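Local coordinates for protein Myo-inositol 2-dehydrogenase (Lactobacillus plantarum WCFS1, PDB 3CEA) that probably catalyses the NAD-dependent oxidation of myo-inositol at its 2-hydroxyl, holding the dinucleotide on a Rossmann-type domain, at residues A[70-75]-A[94-99]. Residues are numbered along the deposited sequence; the frame is centred on the assembly and turned at random.
Sequences ENIDAI and AGLNVF
N97 grips D73 twice: its backbone N and its side-chain ND2 both donate to D73 O, each at 3.0 Å. The backbone bond is almost straight (175° at the hydrogen), whereas ND2 comes in above the carbonyl plane. With CG beside its own backbone N (chi1 -61°), the carboxamide turns back so that ND2 reaches this carbonyl oxygen, and OD1 accepts from the backbone N of I125, so both ends of the amide are held. Were N97 replaced by an alanine, D73 O would probably keep just the backbone donor of that residue, and I125 N would probably lose its side-chain acceptor. The parallel ladder continues from I75 N to N97 O (2.9 Å) and from F99 N to I75 O (2.9 Å), while A74 CA adds a CA-H...O contact to N97 O. Apolar packing lies on the face of I75 and V98, whose CG2 methyls meet side by side at 3.9 Å and pack against helix 84-93. L96 CD2 reaches across to both I72 CD1 (3.6 Å) and I75 CB. On the other face, A74 and N97 pack against helix 295-311. Strands 74-77 and 97-100, joined through helix 84-93, form a beta-alpha-beta unit of the NAD-binding Rossmann fold.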
ATOM      1  N   GLU A  70     -18.719  26.479  41.682  1.00 47.02           N
ATOM      2  CA  GLU A  70     -17.572  26.956  40.915  1.00 47.14           C
ATOM      3  C   GLU A  70     -17.900  28.174  40.055  1.00 47.23           C
ATOM      4  O   GLU A  70     -19.003  28.293  39.511  1.00 46.79           O
ATOM      5  CB  GLU A  70     -16.998  25.836  40.041  1.00 47.20           C
ATOM      6  CG  GLU A  70     -16.447  24.641  40.815  1.00 47.52           C
ATOM      7  CD  GLU A  70     -15.152  24.941  41.558  1.00 47.98           C
ATOM      8  OE1 GLU A  70     -14.249  25.581  40.976  1.00 47.32           O
ATOM      9  OE2 GLU A  70     -15.036  24.521  42.726  1.00 48.07           O
ATOM     10  N   ASN A  71     -16.929  29.075  39.948  1.00 47.60           N
ATOM     11  CA  ASN A  71     -17.014  30.208  39.037  1.00 48.01           C
ATOM     12  C   ASN A  71     -16.492  29.795  37.662  1.00 47.92           C
ATOM     13  O   ASN A  71     -15.282  29.795  37.423  1.00 47.83           O
ATOM     14  CB  ASN A  71     -16.224  31.401  39.589  1.00 48.27           C
ATOM     15  CG  ASN A  71     -16.455  32.682  38.797  1.00 49.45           C
ATOM     16  OD1 ASN A  71     -17.395  32.785  38.005  1.00 50.84           O
ATOM     17  ND2 ASN A  71     -15.596  33.671  39.019  1.00 49.96           N
ATOM     18  N   ILE A  72     -17.412  29.427  36.772  1.00 47.80           N
ATOM     19  CA  ILE A  72     -17.058  28.918  35.444  1.00 47.61           C
ATOM     20  C   ILE A  72     -17.910  29.503  34.318  1.00 47.72           C
ATOM     21  O   ILE A  72     -19.095  29.795  34.506  1.00 47.92           O
ATOM     22  CB  ILE A  72     -17.110  27.365  35.376  1.00 47.61           C
ATOM     23  CG1 ILE A  72     -18.335  26.827  36.131  1.00 47.57           C
ATOM     24  CG2 ILE A  72     -15.804  26.764  35.904  1.00 47.24           C
ATOM     25  CD1 ILE A  72     -18.619  25.355  35.906  1.00 47.38           C
ATOM     26  N   ASP A  73     -17.289  29.662  33.152  1.00 47.63           N
ATOM     27  CA  ASP A  73     -17.955  30.168  31.951  1.00 47.53           C
ATOM     28  C   ASP A  73     -18.483  29.024  31.091  1.00 47.11           C
ATOM     29  O   ASP A  73     -19.483  29.176  30.388  1.00 47.01           O
ATOM     30  CB  ASP A  73     -16.985  31.014  31.117  1.00 47.77           C
ATOM     31  CG  ASP A  73     -16.381  32.168  31.900  1.00 49.19           C
ATOM     32  OD1 ASP A  73     -17.142  33.048  32.362  1.00 51.08           O
ATOM     33  OD2 ASP A  73     -15.138  32.200  32.043  1.00 49.23           O
ATOM     34  N   ALA A  74     -17.797  27.884  31.146  1.00 46.68           N
ATOM     35  CA  ALA A  74     -18.096  26.753  30.276  1.00 46.43           C
ATOM     36  C   ALA A  74     -17.930  25.405  30.974  1.00 46.22           C
ATOM     37  O   ALA A  74     -17.181  25.278  31.947  1.00 46.12           O
ATOM     38  CB  ALA A  74     -17.229  26.810  29.021  1.00 46.59           C
ATOM     39  N   ILE A  75     -18.635  24.400  30.460  1.00 45.82           N
ATOM     40  CA  ILE A  75     -18.561  23.044  30.994  1.00 45.41           C
ATOM     41  C   ILE A  75     -18.419  22.018  29.865  1.00 45.28           C
ATOM     42  O   ILE A  75     -18.953  22.204  28.766  1.00 45.27           O
ATOM     43  CB  ILE A  75     -19.776  22.727  31.915  1.00 45.31           C
ATOM     44  CG1 ILE A  75     -19.517  21.464  32.746  1.00 45.13           C
ATOM     45  CG2 ILE A  75     -21.080  22.639  31.110  1.00 45.34           C
ATOM     46  CD1 ILE A  75     -20.337  21.381  34.021  1.00 45.65           C
ATOM     47  N   ALA A  94     -27.969  27.480  34.356  1.00 44.25           N
ATOM     48  CA  ALA A  94     -27.043  28.194  35.225  1.00 44.33           C
ATOM     49  C   ALA A  94     -26.192  29.202  34.452  1.00 44.61           C
ATOM     50  O   ALA A  94     -25.248  29.777  35.000  1.00 44.89           O
ATOM     51  CB  ALA A  94     -26.163  27.209  35.975  1.00 44.41           C
ATOM     52  N   GLY A  95     -26.527  29.411  33.180  1.00 44.74           N
ATOM     53  CA  GLY A  95     -25.866  30.422  32.350  1.00 44.67           C
ATOM     54  C   GLY A  95     -24.583  29.969  31.679  1.00 44.71           C
ATOM     55  O   GLY A  95     -23.920  30.754  30.995  1.00 44.98           O
ATOM     56  N   LEU A  96     -24.238  28.698  31.864  1.00 44.45           N
ATOM     57  CA  LEU A  96     -22.999  28.136  31.336  1.00 44.08           C
ATOM     58  C   LEU A  96     -23.077  27.844  29.838  1.00 43.96           C
ATOM     59  O   LEU A  96     -24.147  27.547  29.301  1.00 43.69           O
ATOM     60  CB  LEU A  96     -22.637  26.851  32.093  1.00 44.07           C
ATOM     61  CG  LEU A  96     -21.857  26.895  33.415  1.00 43.84           C
ATOM     62  CD1 LEU A  96     -22.519  27.760  34.484  1.00 45.57           C
ATOM     63  CD2 LEU A  96     -21.665  25.481  33.933  1.00 43.92           C
ATOM     64  N   ASN A  97     -21.930  27.948  29.172  1.00 43.77           N
ATOM     65  CA  ASN A  97     -21.776  27.455  27.811  1.00 43.59           C
ATOM     66  C   ASN A  97     -21.437  25.975  27.890  1.00 43.43           C
ATOM     67  O   ASN A  97     -20.645  25.562  28.738  1.00 43.27           O
ATOM     68  CB  ASN A  97     -20.680  28.229  27.075  1.00 43.71           C
ATOM     69  CG  ASN A  97     -20.991  29.711  26.959  1.00 44.40           C
ATOM     70  OD1 ASN A  97     -21.735  30.137  26.072  1.00 45.21           O
ATOM     71  ND2 ASN A  97     -20.421  30.508  27.858  1.00 43.63           N
ATOM     72  N   VAL A  98     -22.044  25.177  27.018  1.00 43.51           N
ATOM     73  CA  VAL A  98     -21.966  23.723  27.139  1.00 43.31           C
ATOM     74  C   VAL A  98     -21.349  23.049  25.917  1.00 43.70           C
ATOM     75  O   VAL A  98     -21.801  23.244  24.784  1.00 43.51           O
ATOM     76  CB  VAL A  98     -23.361  23.093  27.428  1.00 43.22           C
ATOM     77  CG1 VAL A  98     -23.267  21.576  27.514  1.00 42.74           C
ATOM     78  CG2 VAL A  98     -23.960  23.656  28.707  1.00 41.98           C
ATOM     79  N   PHE A  99     -20.304  22.264  26.167  1.00 44.03           N
ATOM     80  CA  PHE A  99     -19.809  21.296  25.204  1.00 44.27           C
ATOM     81  C   PHE A  99     -20.209  19.911  25.698  1.00 44.69           C
ATOM     82  O   PHE A  99     -19.681  19.422  26.699  1.00 44.83           O
ATOM     83  CB  PHE A  99     -18.290  21.398  25.053  1.00 44.23           C
ATOM     84  CG  PHE A  99     -17.714  20.471  24.014  1.00 44.37           C
ATOM     85  CD1 PHE A  99     -17.400  19.148  24.332  1.00 43.48           C
ATOM     86  CD2 PHE A  99     -17.475  20.924  22.719  1.00 43.73           C
ATOM     87  CE1 PHE A  99     -16.867  18.288  23.378  1.00 43.95           C
ATOM     88  CE2 PHE A  99     -16.937  20.070  21.756  1.00 45.19           C
ATOM     89  CZ  PHE A  99     -16.634  18.749  22.087  1.00 44.59           C
TER